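Periplasmic beta-glucosidase (Pseudomonas aeruginosa, PDB 6R5T) probably hydrolyses terminal, non-reducing beta-D-glucosyl residues in the periplasm, releasing beta-D-glucose, as a member of glycoside hydrolase family 3. Local coordinates at residues 89-94 with 140-145; 126-131 with 179-184; 188-193 with 485-490; 228-233 with 260-265; 491-496 with 519-524. The protein carries 1 engineered substitution. All blocks are in the same frame, centred on the assembly; numbering follows the deposited sequence. Where two conformers were deposited one is given.

Contact 1 (89-94 with 140-145)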
# COMPACT_ATOMS: atom_id res chain seq x y z
N PRO A 89 3.07 -24.66 16.25
CA PRO A 89 2.71 -23.25 16.03
C PRO A 89 2.48 -22.97 14.55
O PRO A 89 3.07 -23.61 13.70
CB PRO A 89 3.94 -22.47 16.50
CG PRO A 89 4.56 -23.39 17.55
CD PRO A 89 4.30 -24.79 17.01
N ILE A 90 1.68 -21.95 14.30
CA ILE A 90 1.59 -21.36 12.96
C ILE A 90 2.96 -21.02 12.45
O ILE A 90 3.90 -20.75 13.21
CB ILE A 90 0.60 -20.18 12.93
CG1 ILE A 90 0.97 -19.09 13.96
CG2 ILE A 90 -0.80 -20.66 13.15
CD1 ILE A 90 0.38 -17.75 13.66
N SER A 91 3.11 -20.99 11.12
CA SER A 91 4.41 -20.71 10.48
C SER A 91 5.04 -19.42 11.00
O SER A 91 6.24 -19.37 11.15
CB SER A 91 4.30 -20.71 8.98
OG SER A 91 3.94 -22.00 8.55
N LEU A 92 4.24 -18.38 11.23
CA LEU A 92 4.86 -17.11 11.64
C LEU A 92 5.53 -17.32 13.01
O LEU A 92 6.55 -16.72 13.29
CB LEU A 92 3.73 -16.06 11.62
CG LEU A 92 4.18 -14.64 11.84
CD1 LEU A 92 5.14 -14.19 10.77
CD2 LEU A 92 2.91 -13.78 11.88
N GLY A 93 5.00 -18.19 13.88
CA GLY A 93 5.57 -18.58 15.17
C GLY A 93 6.77 -19.50 14.99
O GLY A 93 7.78 -19.39 15.69
N LEU A 94 6.72 -20.44 14.06
CA LEU A 94 7.88 -21.30 13.77
C LEU A 94 9.05 -20.44 13.31
O LEU A 94 10.19 -20.74 13.66
CB LEU A 94 7.53 -22.31 12.67
CG LEU A 94 6.47 -23.33 13.01
CD1 LEU A 94 6.07 -24.17 11.79
CD2 LEU A 94 7.00 -24.25 14.12
N GLU A 140 0.37 -17.76 7.82
CA GLU A 140 0.84 -18.96 7.07
C GLU A 140 2.26 -18.85 6.56
O GLU A 140 2.79 -19.88 6.19
CB GLU A 140 -0.04 -19.18 5.85
CG GLU A 140 -1.39 -19.58 6.25
CD GLU A 140 -2.31 -19.46 5.07
OE1 GLU A 140 -1.97 -20.11 4.01
OE2 GLU A 140 -3.31 -18.69 5.23
N GLY A 141 2.87 -17.65 6.57
CA GLY A 141 4.23 -17.50 6.08
C GLY A 141 5.23 -17.33 7.20
O GLY A 141 4.89 -17.59 8.40
N PHE A 142 6.41 -16.92 6.82
CA PHE A 142 7.56 -16.84 7.74
C PHE A 142 7.96 -15.39 7.99
O PHE A 142 9.02 -15.18 8.58
CB PHE A 142 8.71 -17.66 7.20
CG PHE A 142 8.48 -19.13 7.09
CD1 PHE A 142 8.04 -19.87 8.18
CD2 PHE A 142 8.76 -19.80 5.92
CE1 PHE A 142 7.92 -21.25 8.11
CE2 PHE A 142 8.59 -21.18 5.84
CZ PHE A 142 8.20 -21.90 6.94
N GLY A 143 7.11 -14.43 7.61
CA GLY A 143 7.33 -13.00 7.89
C GLY A 143 7.84 -12.27 6.66
O GLY A 143 7.46 -12.63 5.54
N GLU A 144 8.58 -11.20 6.91
CA GLU A 144 8.81 -10.19 5.87
C GLU A 144 10.17 -10.36 5.19
O GLU A 144 10.42 -9.61 4.26
CB GLU A 144 8.71 -8.78 6.46
CG GLU A 144 9.85 -8.31 7.35
CD GLU A 144 9.50 -7.09 8.21
OE1 GLU A 144 8.29 -6.87 8.54
OE2 GLU A 144 10.44 -6.37 8.65
N ASP A 145 11.02 -11.25 5.68
CA ASP A 145 12.40 -11.25 5.15
C ASP A 145 12.66 -12.30 4.07
O ASP A 145 12.38 -13.49 4.28
CB ASP A 145 13.42 -11.45 6.26
CG ASP A 145 14.83 -11.32 5.69
OD1 ASP A 145 15.18 -10.22 5.17
OD2 ASP A 145 15.54 -12.33 5.81
O HOH W 1 1.67 -22.30 6.68
O HOH W 2 5.08 -22.02 5.74
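Ser91 meets the 140-145 loop through both its CB and its hydroxyl. The polar part runs through water: two molecules each link Ser91 OG to the carbonyl oxygen of Glu140, and both donate to that oxygen, the shorter bond spanning 2.7 Å from water 1 to Glu140 O. With OG anti to its own carbonyl carbon (chi1 -65°), the hydroxyl is set towards this pair of waters. Van der Waals contact supplies the rest. Ser91 CB rests against Gly141 O at 3.2 Å, and the Phe142 ring turns its edge to Ser91 O, which lies near the ring plane, 3.5 Å from CD1. Leu92 sends CD1 to the backbone of Gly143, 3.7 Å from its N. The carboxylate of Glu140 leads away to a salt bridge with Arg137. Around this buried contact, helix 146-161 packs against the Phe142 ring through Thr149, Leu152 and Met156, while helix 352-362 lies against Pro89 and Leu94, beside the start of helix 91-95.

Contact 2 (126-131 with 179-184)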
# COMPACT_ATOMS: atom_id res chain seq x y z
N MET A 126 4.03 -22.70 2.51
CA MET A 126 3.66 -21.35 2.06
C MET A 126 4.84 -20.43 2.30
O MET A 126 5.28 -20.33 3.43
CB MET A 126 2.42 -20.89 2.84
CG MET A 126 1.82 -19.57 2.36
SD MET A 126 2.70 -18.16 3.02
CE MET A 126 1.42 -16.89 2.92
N VAL A 127 5.36 -19.83 1.25
CA VAL A 127 6.62 -19.03 1.30
C VAL A 127 6.43 -17.65 0.71
O VAL A 127 7.43 -17.04 0.27
CB VAL A 127 7.74 -19.82 0.61
CG1 VAL A 127 7.89 -21.18 1.28
CG2 VAL A 127 7.56 -20.00 -0.89
N ASP A 128 5.21 -17.13 0.76
CA ASP A 128 4.93 -15.77 0.27
C ASP A 128 5.52 -14.75 1.26
O ASP A 128 5.25 -14.86 2.44
CB ASP A 128 3.45 -15.56 0.10
CG ASP A 128 2.73 -16.64 -0.69
OD1 ASP A 128 3.30 -17.06 -1.70
OD2 ASP A 128 1.64 -17.00 -0.30
N ILE A 129 6.33 -13.79 0.79
CA ILE A 129 6.79 -12.66 1.61
C ILE A 129 5.58 -11.82 1.99
O ILE A 129 4.75 -11.49 1.13
CB ILE A 129 7.81 -11.85 0.78
CG1 ILE A 129 9.05 -12.71 0.55
CG2 ILE A 129 8.15 -10.51 1.36
CD1 ILE A 129 9.79 -13.05 1.79
N THR A 130 5.55 -11.37 3.25
CA THR A 130 4.45 -10.53 3.75
C THR A 130 4.97 -9.25 4.40
O THR A 130 5.68 -9.31 5.38
CB THR A 130 3.54 -11.27 4.72
OG1 THR A 130 4.34 -11.75 5.81
CG2 THR A 130 2.85 -12.42 3.99
N ARG A 131 4.62 -8.12 3.79
CA ARG A 131 4.97 -6.78 4.32
C ARG A 131 3.71 -6.02 4.78
O ARG A 131 3.86 -4.85 5.30
CB ARG A 131 5.70 -5.98 3.26
CG ARG A 131 7.07 -6.53 2.91
CD ARG A 131 7.71 -5.73 1.79
NE ARG A 131 9.10 -6.16 1.64
CZ ARG A 131 9.88 -5.80 0.64
NH1 ARG A 131 9.43 -4.95 -0.29
NH2 ARG A 131 11.12 -6.21 0.62
N ALA A 179 2.58 -16.77 -7.71
CA ALA A 179 3.56 -16.04 -6.91
C ALA A 179 2.97 -14.71 -6.47
O ALA A 179 2.06 -14.19 -7.11
CB ALA A 179 4.81 -15.79 -7.74
N LEU A 180 3.62 -14.14 -5.44
CA LEU A 180 3.48 -12.74 -4.99
C LEU A 180 2.18 -12.52 -4.21
O LEU A 180 1.80 -11.36 -3.99
CB LEU A 180 3.52 -11.76 -6.17
CG LEU A 180 4.61 -11.94 -7.22
CD1 LEU A 180 4.58 -10.77 -8.18
CD2 LEU A 180 5.97 -12.15 -6.61
N TYR A 181 1.51 -13.60 -3.82
CA TYR A 181 0.14 -13.55 -3.28
C TYR A 181 0.04 -12.63 -2.05
O TYR A 181 -0.97 -11.95 -1.87
CB TYR A 181 -0.25 -14.99 -2.98
CG TYR A 181 -1.63 -15.24 -2.45
CD1 TYR A 181 -2.76 -14.60 -2.90
CD2 TYR A 181 -1.77 -16.22 -1.49
CE1 TYR A 181 -4.01 -14.88 -2.34
CE2 TYR A 181 -3.00 -16.56 -0.97
CZ TYR A 181 -4.12 -15.86 -1.37
OH TYR A 181 -5.33 -16.20 -0.80
N GLY A 182 1.08 -12.57 -1.26
CA GLY A 182 1.08 -11.78 -0.02
C GLY A 182 1.26 -10.29 -0.23
O GLY A 182 1.25 -9.53 0.76
N ALA A 183 1.48 -9.83 -1.49
CA ALA A 183 1.54 -8.38 -1.79
C ALA A 183 0.20 -7.79 -2.20
O ALA A 183 0.15 -6.67 -2.76
CB ALA A 183 2.64 -8.15 -2.82
N ALA A 184 -0.90 -8.50 -1.93
CA ALA A 184 -2.24 -8.03 -2.27
C ALA A 184 -2.43 -6.56 -1.89
O ALA A 184 -2.21 -6.19 -0.72
CB ALA A 184 -3.26 -8.87 -1.53
O HOH W 3 4.03 -12.50 -1.37
O HOH W 4 3.73 -7.92 1.05
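Asp128 and Tyr181 face each other with their flat groups almost perpendicular, the carboxylate and ring planes 88° apart. The carboxylate oxygen OD2 of Asp128 comes to the rim of the tyrosine ring near its plane, 3.7 Å from Tyr181 CD2, and also lies 3.8 Å from Tyr181 CB; this is van der Waals contact with the C-H edge. Tyr181 has CG anti to its backbone N (chi1 -178°), an orientation that carries the ring past the carboxylate and lets its hydroxyl bond to Arg137. The carboxylate itself is held by two other residues: Tyr208 bonds to OD1 and His177, a residue of the glycan pocket, to OD2, which together should limit its rotation.

Beside this pair the backbones approach at Gly182, which, with no side chain, brings its CA to 3.9 Å from Ile129 O. Two waters bridge the gap: one donates to Ile129 O at 2.8 Å and accepts weakly from Gly182 N, the other accepts from Arg131 N at 2.9 Å and donates to Gly182 O.

Both segments are loops that follow neighbouring parallel strands, 121-122 and 172-178, an arrangement typical of the TIM-barrel-like domain of family 3 glycosidases, in which loops after the strands shape the sugar pocket.

Contact 3 (188-193 with 485-490). With BGC (beta-D-glucopyranose), chain C; GAL (beta-D-galactopyranose), chain B.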
# COMPACT_ATOMS: atom_id res chain seq x y z
N ARG A 188 -6.08 -6.86 1.17
CA ARG A 188 -7.34 -7.57 0.92
C ARG A 188 -7.00 -8.87 0.22
O ARG A 188 -6.32 -8.89 -0.80
CB ARG A 188 -8.32 -6.73 0.08
CG ARG A 188 -8.71 -5.45 0.80
CD ARG A 188 -9.72 -4.61 0.05
NE ARG A 188 -9.25 -3.89 -1.13
CZ ARG A 188 -8.71 -2.64 -1.15
NH1 ARG A 188 -8.42 -1.95 -0.07
NH2 ARG A 188 -8.45 -2.07 -2.32
N ASP A 189 -7.49 -9.98 0.76
CA ASP A 189 -7.13 -11.27 0.15
C ASP A 189 -7.60 -11.30 -1.31
O ASP A 189 -8.63 -10.69 -1.70
CB ASP A 189 -7.68 -12.43 0.99
CG ASP A 189 -6.85 -13.72 0.83
OD1 ASP A 189 -5.92 -13.76 -0.03
OD2 ASP A 189 -7.12 -14.67 1.62
N TYR A 190 -6.82 -12.00 -2.12
CA TYR A 190 -7.08 -12.25 -3.55
C TYR A 190 -6.87 -10.98 -4.39
O TYR A 190 -7.01 -11.06 -5.62
CB TYR A 190 -8.51 -12.73 -3.75
CG TYR A 190 -9.01 -13.75 -2.77
CD1 TYR A 190 -8.33 -14.95 -2.55
CD2 TYR A 190 -10.18 -13.50 -2.08
CE1 TYR A 190 -8.86 -15.89 -1.69
CE2 TYR A 190 -10.71 -14.44 -1.21
CZ TYR A 190 -10.03 -15.61 -0.99
OH TYR A 190 -10.58 -16.59 -0.18
N ASN A 191 -6.45 -9.89 -3.78
CA ASN A 191 -6.47 -8.61 -4.53
C ASN A 191 -5.20 -8.48 -5.38
O ASN A 191 -4.18 -9.19 -5.21
CB ASN A 191 -6.62 -7.41 -3.61
CG ASN A 191 -7.11 -6.16 -4.32
OD1 ASN A 191 -7.71 -6.25 -5.41
ND2 ASN A 191 -6.89 -5.00 -3.72
N THR A 192 -5.34 -7.58 -6.33
CA THR A 192 -4.30 -7.15 -7.27
C THR A 192 -2.91 -7.06 -6.66
O THR A 192 -2.74 -6.45 -5.60
CB THR A 192 -4.71 -5.75 -7.72
OG1 THR A 192 -6.02 -5.89 -8.29
CG2 THR A 192 -3.75 -5.16 -8.72
N VAL A 193 -1.92 -7.57 -7.39
CA VAL A 193 -0.51 -7.39 -7.04
C VAL A 193 0.16 -6.70 -8.18
O VAL A 193 0.05 -7.15 -9.35
CB VAL A 193 0.20 -8.70 -6.67
CG1 VAL A 193 1.69 -8.48 -6.45
CG2 VAL A 193 -0.45 -9.35 -5.44
N HIS A 485 -6.93 -15.73 8.92
CA HIS A 485 -7.14 -16.90 8.07
C HIS A 485 -7.41 -16.41 6.64
O HIS A 485 -7.43 -15.19 6.38
CB HIS A 485 -8.12 -17.77 8.86
CG HIS A 485 -9.35 -18.17 8.16
ND1 HIS A 485 -10.47 -17.41 8.21
CD2 HIS A 485 -9.59 -19.19 7.32
CE1 HIS A 485 -11.39 -17.98 7.46
NE2 HIS A 485 -10.87 -19.07 6.90
N GLU A 486 -7.56 -17.33 5.73
CA GLU A 486 -7.95 -16.93 4.36
C GLU A 486 -9.13 -15.96 4.40
O GLU A 486 -10.15 -16.22 5.10
CB GLU A 486 -8.25 -18.16 3.54
CG GLU A 486 -8.75 -17.82 2.16
CD GLU A 486 -9.10 -18.99 1.30
OE1 GLU A 486 -9.00 -20.15 1.82
OE2 GLU A 486 -9.37 -18.79 0.06
N ALA A 487 -9.07 -14.93 3.57
CA ALA A 487 -10.11 -13.89 3.35
C ALA A 487 -10.33 -12.99 4.58
O ALA A 487 -11.01 -11.95 4.39
CB ALA A 487 -11.40 -14.47 2.86
N SER A 488 -9.68 -13.19 5.75
CA SER A 488 -9.97 -12.39 6.96
C SER A 488 -9.04 -11.17 7.05
O SER A 488 -8.24 -11.08 7.96
CB SER A 488 -9.85 -13.23 8.21
OG SER A 488 -10.69 -14.36 8.14
N SER A 489 -9.11 -10.28 6.09
CA SER A 489 -8.27 -9.08 6.12
C SER A 489 -8.86 -8.11 7.14
O SER A 489 -10.07 -7.97 7.25
CB SER A 489 -8.20 -8.50 4.76
OG SER A 489 -7.62 -9.45 3.89
N ARG A 490 -7.98 -7.46 7.87
CA ARG A 490 -8.36 -6.52 8.95
C ARG A 490 -8.01 -5.09 8.57
O ARG A 490 -6.95 -4.84 8.03
CB ARG A 490 -7.60 -6.85 10.23
CG ARG A 490 -8.22 -7.97 11.02
CD ARG A 490 -7.65 -8.20 12.41
NE ARG A 490 -8.27 -7.34 13.38
CZ ARG A 490 -7.73 -7.02 14.56
NH1 ARG A 490 -6.60 -7.58 14.95
NH2 ARG A 490 -8.35 -6.19 15.38
C2 BGC C . -4.77 -24.33 -0.20
C3 BGC C . -5.98 -24.80 -1.02
C4 BGC C . -7.15 -23.85 -0.63
C5 BGC C . -6.71 -22.43 -1.04
C6 BGC C . -7.72 -21.37 -0.67
C1 BGC C . -4.48 -22.86 -0.52
O1 BGC C . -3.45 -22.51 0.35
O2 BGC C . -3.58 -25.08 -0.43
O3 BGC C . -6.32 -26.14 -0.62
O4 BGC C . -8.30 -24.24 -1.39
O5 BGC C . -5.62 -22.06 -0.24
O6 BGC C . -7.27 -20.09 -1.10
C1 GAL B . -9.46 -24.62 -0.63
C2 GAL B . -9.21 -25.86 0.25
C3 GAL B . -10.53 -26.21 0.95
C4 GAL B . -10.98 -24.98 1.78
C5 GAL B . -11.07 -23.77 0.83
C6 GAL B . -11.38 -22.49 1.60
O2 GAL B . -8.77 -26.93 -0.57
O3 GAL B . -10.27 -27.33 1.83
O4 GAL B . -9.94 -24.79 2.76
O5 GAL B . -9.80 -23.49 0.16
O6 GAL B . -11.39 -21.37 0.67
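The Tyr190 ring has the carboxylate carbon of Asp189 over one face, 3.8 Å above the plane and offset toward the rim, while OE2 of Glu486 lies at its edge, in plane. The ring and the Glu486 carboxylate are turned 74° apart, and Tyr190 OH donates to Glu486 OE2 over a short 2.5 Å, on the anti side, tilted out of the carboxylate plane. Glu486, its chain extended beyond CG, belongs to the glycan pocket: OE2 also accepts from O6 of the glucose unit at 2.7 Å, and OE1 from O6 of the galactose unit at 2.9 Å. Two type II beta turns, Arg188-Asn191 and His485-Ser488, are thus joined, bringing a loop of the C-terminal family 3 domain to a sugar site where Asp79 and Lys176 of the N-terminal domain also hydrogen-bond the glucose unit. Arg585 of the second subunit forms a salt bridge with Glu486 OE2. Between the turns, Ala487 N donates to the anti lone pair of Asp189 OD2 at 2.8 Å and 160°, and Asp189 N bonds weakly to Ser489 OG, itself hydrogen-bonded to Gly187 O.

Contact 4 (228-233 with 260-265)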
# COMPACT_ATOMS: atom_id res chain seq x y z
N GLY A 228 -1.33 -7.32 -13.78
CA GLY A 228 -2.49 -7.43 -14.65
C GLY A 228 -2.82 -8.83 -15.11
O GLY A 228 -3.95 -8.99 -15.63
N VAL A 229 -1.91 -9.77 -14.99
CA VAL A 229 -2.13 -11.14 -15.52
C VAL A 229 -2.28 -12.10 -14.36
O VAL A 229 -1.33 -12.37 -13.67
CB VAL A 229 -1.00 -11.56 -16.47
CG1 VAL A 229 -1.33 -12.92 -17.08
CG2 VAL A 229 -0.85 -10.52 -17.56
N PRO A 230 -3.47 -12.71 -14.20
CA PRO A 230 -3.63 -13.78 -13.21
C PRO A 230 -2.51 -14.82 -13.34
O PRO A 230 -2.18 -15.27 -14.46
CB PRO A 230 -4.99 -14.40 -13.56
CG PRO A 230 -5.74 -13.28 -14.20
CD PRO A 230 -4.69 -12.51 -14.97
N ALA A 231 -1.96 -15.26 -12.22
CA ALA A 231 -0.90 -16.27 -12.20
C ALA A 231 -1.33 -17.51 -13.02
O ALA A 231 -0.49 -18.07 -13.73
CB ALA A 231 -0.55 -16.61 -10.79
N THR A 232 -2.59 -17.88 -12.90
CA THR A 232 -3.14 -19.10 -13.54
C THR A 232 -3.05 -18.97 -15.06
O THR A 232 -3.05 -20.04 -15.73
CB THR A 232 -4.56 -19.31 -13.05
OG1 THR A 232 -4.50 -19.36 -11.63
CG2 THR A 232 -5.18 -20.60 -13.58
N ALA A 233 -3.01 -17.75 -15.63
CA ALA A 233 -2.93 -17.55 -17.09
C ALA A 233 -1.60 -16.93 -17.50
O ALA A 233 -1.53 -16.35 -18.61
CB ALA A 233 -4.05 -16.67 -17.56
N LYS A 260 -11.51 -21.41 -13.59
CA LYS A 260 -12.79 -20.74 -13.85
C LYS A 260 -12.75 -19.27 -13.45
O LYS A 260 -13.40 -18.43 -14.10
CB LYS A 260 -13.85 -21.53 -13.08
CG LYS A 260 -15.25 -21.04 -13.32
CD LYS A 260 -16.30 -21.94 -12.66
CE LYS A 260 -17.68 -21.37 -12.90
NZ LYS A 260 -18.75 -22.24 -12.34
N GLU A 261 -11.99 -18.92 -12.39
CA GLU A 261 -11.87 -17.51 -11.94
C GLU A 261 -11.25 -16.61 -13.01
O GLU A 261 -11.36 -15.38 -12.91
CB GLU A 261 -11.08 -17.37 -10.63
CG GLU A 261 -11.83 -17.89 -9.43
CD GLU A 261 -11.05 -17.81 -8.11
OE1 GLU A 261 -10.09 -17.02 -8.03
OE2 GLU A 261 -11.40 -18.59 -7.19
N LEU A 262 -10.58 -17.16 -14.02
CA LEU A 262 -10.10 -16.28 -15.15
C LEU A 262 -11.23 -15.49 -15.79
O LEU A 262 -10.98 -14.42 -16.34
CB LEU A 262 -9.35 -17.10 -16.18
CG LEU A 262 -8.09 -17.76 -15.66
CD1 LEU A 262 -7.46 -18.68 -16.70
CD2 LEU A 262 -7.05 -16.73 -15.21
N ILE A 263 -12.48 -15.96 -15.68
CA ILE A 263 -13.61 -15.20 -16.22
C ILE A 263 -13.85 -13.95 -15.36
O ILE A 263 -14.04 -12.84 -15.88
CB ILE A 263 -14.85 -16.11 -16.29
CG1 ILE A 263 -14.58 -17.26 -17.26
CG2 ILE A 263 -16.05 -15.27 -16.67
CD1 ILE A 263 -15.63 -18.37 -17.15
N LYS A 264 -13.89 -14.11 -14.04
CA LYS A 264 -14.07 -12.97 -13.13
C LYS A 264 -12.91 -11.98 -13.26
O LYS A 264 -13.15 -10.76 -13.16
CB LYS A 264 -14.31 -13.46 -11.71
CG LYS A 264 -15.72 -14.07 -11.60
CD LYS A 264 -16.10 -14.35 -10.22
CE LYS A 264 -17.51 -14.87 -10.03
NZ LYS A 264 -17.74 -15.01 -8.56
N HIS A 265 -11.69 -12.46 -13.45
CA HIS A 265 -10.55 -11.56 -13.69
C HIS A 265 -10.69 -10.80 -15.01
O HIS A 265 -9.95 -9.81 -15.21
CB HIS A 265 -9.26 -12.33 -13.73
CG HIS A 265 -8.70 -12.72 -12.40
ND1 HIS A 265 -8.18 -11.78 -11.54
CD2 HIS A 265 -8.47 -13.92 -11.85
CE1 HIS A 265 -7.65 -12.45 -10.50
NE2 HIS A 265 -7.83 -13.73 -10.66
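The backbones of 228-233 and 260-265 stay well apart, their nearest CA atoms, those of Pro230 and Leu262, being 7.2 Å from each other, and side chains bridge the interval. The place is the N-terminal, TIM-barrel-like domain, where the short antiparallel pair of strands 225-226 and 229-230 follows barrel strand 218-221. The partner segment, 260-265, comes after barrel strand 251-253 and takes in the end of helix 258-261 and the residues after it.

No hydrogen bond crosses; the contact is apolar. Leu262 carries most of it. Its CG stands anti to the carbonyl carbon (chi1 -63°), and the branch CD2 rests over three residues of the other segment: it lies 3.5 Å from Pro230 CB, 3.8 Å from Ala233 CB and 4.2 Å from Thr232 CB. The other branch, CD1, touches Ala233 CB more loosely. Helix 271-281 lines the same cluster, with Ala274 against Leu262, Leu277 against Ala233 and Ala278 against Thr232.

A second element is the imidazole of His265. Its NE2 is bonded to the carbonyl oxygen of Leu223, a pocket residue, which helps fix the rotation of the ring, and the second subunit reaches this end of the segment, where its Ser667 bonds to His265 O. Pro230 meets the ring over one face in a CH-pi contact: its CG lies 3.7 Å from the ring centroid, 21° off the normal, and sits closest to His265 CG.

Contact 5 (491-496 with 519-524)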
# COMPACT_ATOMS: atom_id res chain seq x y z
N THR A 491 -8.87 -4.15 8.96
CA THR A 491 -8.63 -2.70 8.87
C THR A 491 -8.08 -2.13 10.17
O THR A 491 -7.80 -0.95 10.17
CB THR A 491 -9.90 -1.93 8.51
OG1 THR A 491 -10.86 -2.11 9.57
CG2 THR A 491 -10.49 -2.44 7.21
N ASP A 492 -8.00 -2.91 11.24
CA ASP A 492 -7.58 -2.47 12.59
C ASP A 492 -6.57 -3.53 13.02
O ASP A 492 -6.92 -4.69 12.91
CB ASP A 492 -8.81 -2.40 13.48
CG ASP A 492 -8.61 -1.95 14.91
OD1 ASP A 492 -7.49 -1.77 15.32
OD2 ASP A 492 -9.65 -1.86 15.65
N LEU A 493 -5.40 -3.16 13.49
CA LEU A 493 -4.40 -4.16 13.94
C LEU A 493 -4.36 -4.24 15.47
O LEU A 493 -3.52 -4.98 15.98
CB LEU A 493 -3.01 -3.83 13.40
CG LEU A 493 -2.91 -3.77 11.87
CD1 LEU A 493 -1.53 -3.29 11.53
CD2 LEU A 493 -3.20 -5.13 11.24
N ARG A 494 -5.25 -3.56 16.16
CA ARG A 494 -5.25 -3.63 17.64
C ARG A 494 -5.86 -4.95 18.13
O ARG A 494 -6.58 -5.66 17.41
CB ARG A 494 -6.03 -2.46 18.22
CG ARG A 494 -5.34 -1.12 18.01
CD ARG A 494 -6.19 0.06 18.41
NE ARG A 494 -7.42 0.07 17.63
CZ ARG A 494 -8.42 0.93 17.80
NH1 ARG A 494 -8.33 1.90 18.69
NH2 ARG A 494 -9.53 0.80 17.08
N ILE A 495 -5.61 -5.22 19.40
CA ILE A 495 -6.44 -6.22 20.09
C ILE A 495 -7.88 -5.75 19.93
O ILE A 495 -8.20 -4.57 20.00
CB ILE A 495 -5.97 -6.29 21.55
CG1 ILE A 495 -4.57 -6.88 21.69
CG2 ILE A 495 -6.97 -7.02 22.42
CD1 ILE A 495 -3.97 -6.84 23.09
N PRO A 496 -8.84 -6.68 19.76
CA PRO A 496 -10.23 -6.26 19.67
C PRO A 496 -10.68 -5.37 20.84
O PRO A 496 -10.27 -5.58 21.98
CB PRO A 496 -11.01 -7.58 19.66
CG PRO A 496 -10.00 -8.55 19.03
CD PRO A 496 -8.65 -8.13 19.56
N ASN A 519 -2.44 -14.48 18.34
CA ASN A 519 -2.69 -13.66 17.14
C ASN A 519 -1.96 -14.30 15.97
O ASN A 519 -0.96 -15.04 16.18
CB ASN A 519 -2.14 -12.23 17.27
CG ASN A 519 -0.74 -12.12 17.82
OD1 ASN A 519 -0.49 -12.56 18.97
ND2 ASN A 519 0.18 -11.54 17.07
N GLY A 520 -2.42 -13.98 14.75
CA GLY A 520 -1.83 -14.58 13.55
C GLY A 520 -1.16 -13.56 12.67
O GLY A 520 -0.77 -13.88 11.55
N ARG A 521 -0.98 -12.34 13.15
CA ARG A 521 -0.40 -11.23 12.37
C ARG A 521 0.21 -10.29 13.40
O ARG A 521 -0.18 -10.30 14.57
CB ARG A 521 -1.46 -10.47 11.59
CG ARG A 521 -2.59 -9.92 12.45
CD ARG A 521 -3.45 -8.85 11.81
NE ARG A 521 -4.08 -9.26 10.56
CZ ARG A 521 -5.13 -10.03 10.43
NH1 ARG A 521 -5.64 -10.27 9.24
NH2 ARG A 521 -5.70 -10.58 11.49
N PRO A 522 1.11 -9.41 12.98
CA PRO A 522 1.49 -8.29 13.83
C PRO A 522 0.27 -7.52 14.37
O PRO A 522 -0.66 -7.29 13.62
CB PRO A 522 2.32 -7.40 12.91
CG PRO A 522 2.88 -8.39 11.90
CD PRO A 522 1.74 -9.35 11.65
N LEU A 523 0.33 -7.10 15.62
CA LEU A 523 -0.71 -6.27 16.25
C LEU A 523 -0.12 -4.95 16.65
O LEU A 523 1.11 -4.85 16.88
CB LEU A 523 -1.28 -6.92 17.52
CG LEU A 523 -1.92 -8.30 17.36
CD1 LEU A 523 -2.35 -8.85 18.72
CD2 LEU A 523 -3.06 -8.22 16.40
N SER A 524 -0.98 -3.94 16.67
CA SER A 524 -0.66 -2.59 17.18
C SER A 524 -0.83 -2.61 18.72
O SER A 524 -1.99 -2.82 19.18
CB SER A 524 -1.50 -1.56 16.52
OG SER A 524 -2.85 -1.76 16.75
O HOH W 5 -4.01 -3.39 20.94
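Leu493 reaches from its backbone across to Ser524 and Arg521. Its CB lies 3.9 Å from Ser524 N; CG then stands anti to the carbonyl carbon (chi1 -59°), and at the tip CD2 touches Arg521 CD at 3.8 Å and Pro522 O at 4.1 Å, the Leu493 and Arg521 side chains crossing at about a right angle. Pro522 O is buried here without a polar partner. The arginine beyond CD turns to Glu479, with which its NH2 forms a salt bridge. These are loops after strands 472-478 and 513-518, neighbours in the parallel part of the C-terminal domain's sheet, leading into helices 497-508 and 526-531. Their backbones are joined by Ser524 N donating to Leu493 O at 2.8 Å, from well above the carbonyl plane, and by a water that accepts from Ile495 N and donates to Ser524 O. Within 491-496, Asp492 OD1 accepts from Arg494 N, an Asx turn. Arg494 NE and NH2 grip this carboxylate side-on in a salt bridge, NE meeting OD1 at 3.0 Å from the face opposite Arg494 N, and NH2 meeting OD2.

Overall arrangement
Contacts 1, 2 and 4 lie within the N-terminal family 3 domain, contact 5 within the C-terminal one, and contact 3 ties the two together across nearly 300 residues of chain. Contacts 1 and 2 alternate along the sequence, with centres about 12 Å apart, and touch where Thr130 meets Gly143. Contact 2 passes to contact 3, about 11 Å away between centres, through Tyr181 and Asp189, and contact 3 to contact 5, about 15 Å between centres, through Ser488 and Arg521; contact 1 also packs on contact 5 across the domain boundary. Contact 4, nested in sequence inside contact 3, stands about 31 Å from contact 5 between centres. Contacts 3, 4 and 5 all reach the second subunit, and at contact 3 this brings the dimer interface to the sugar site.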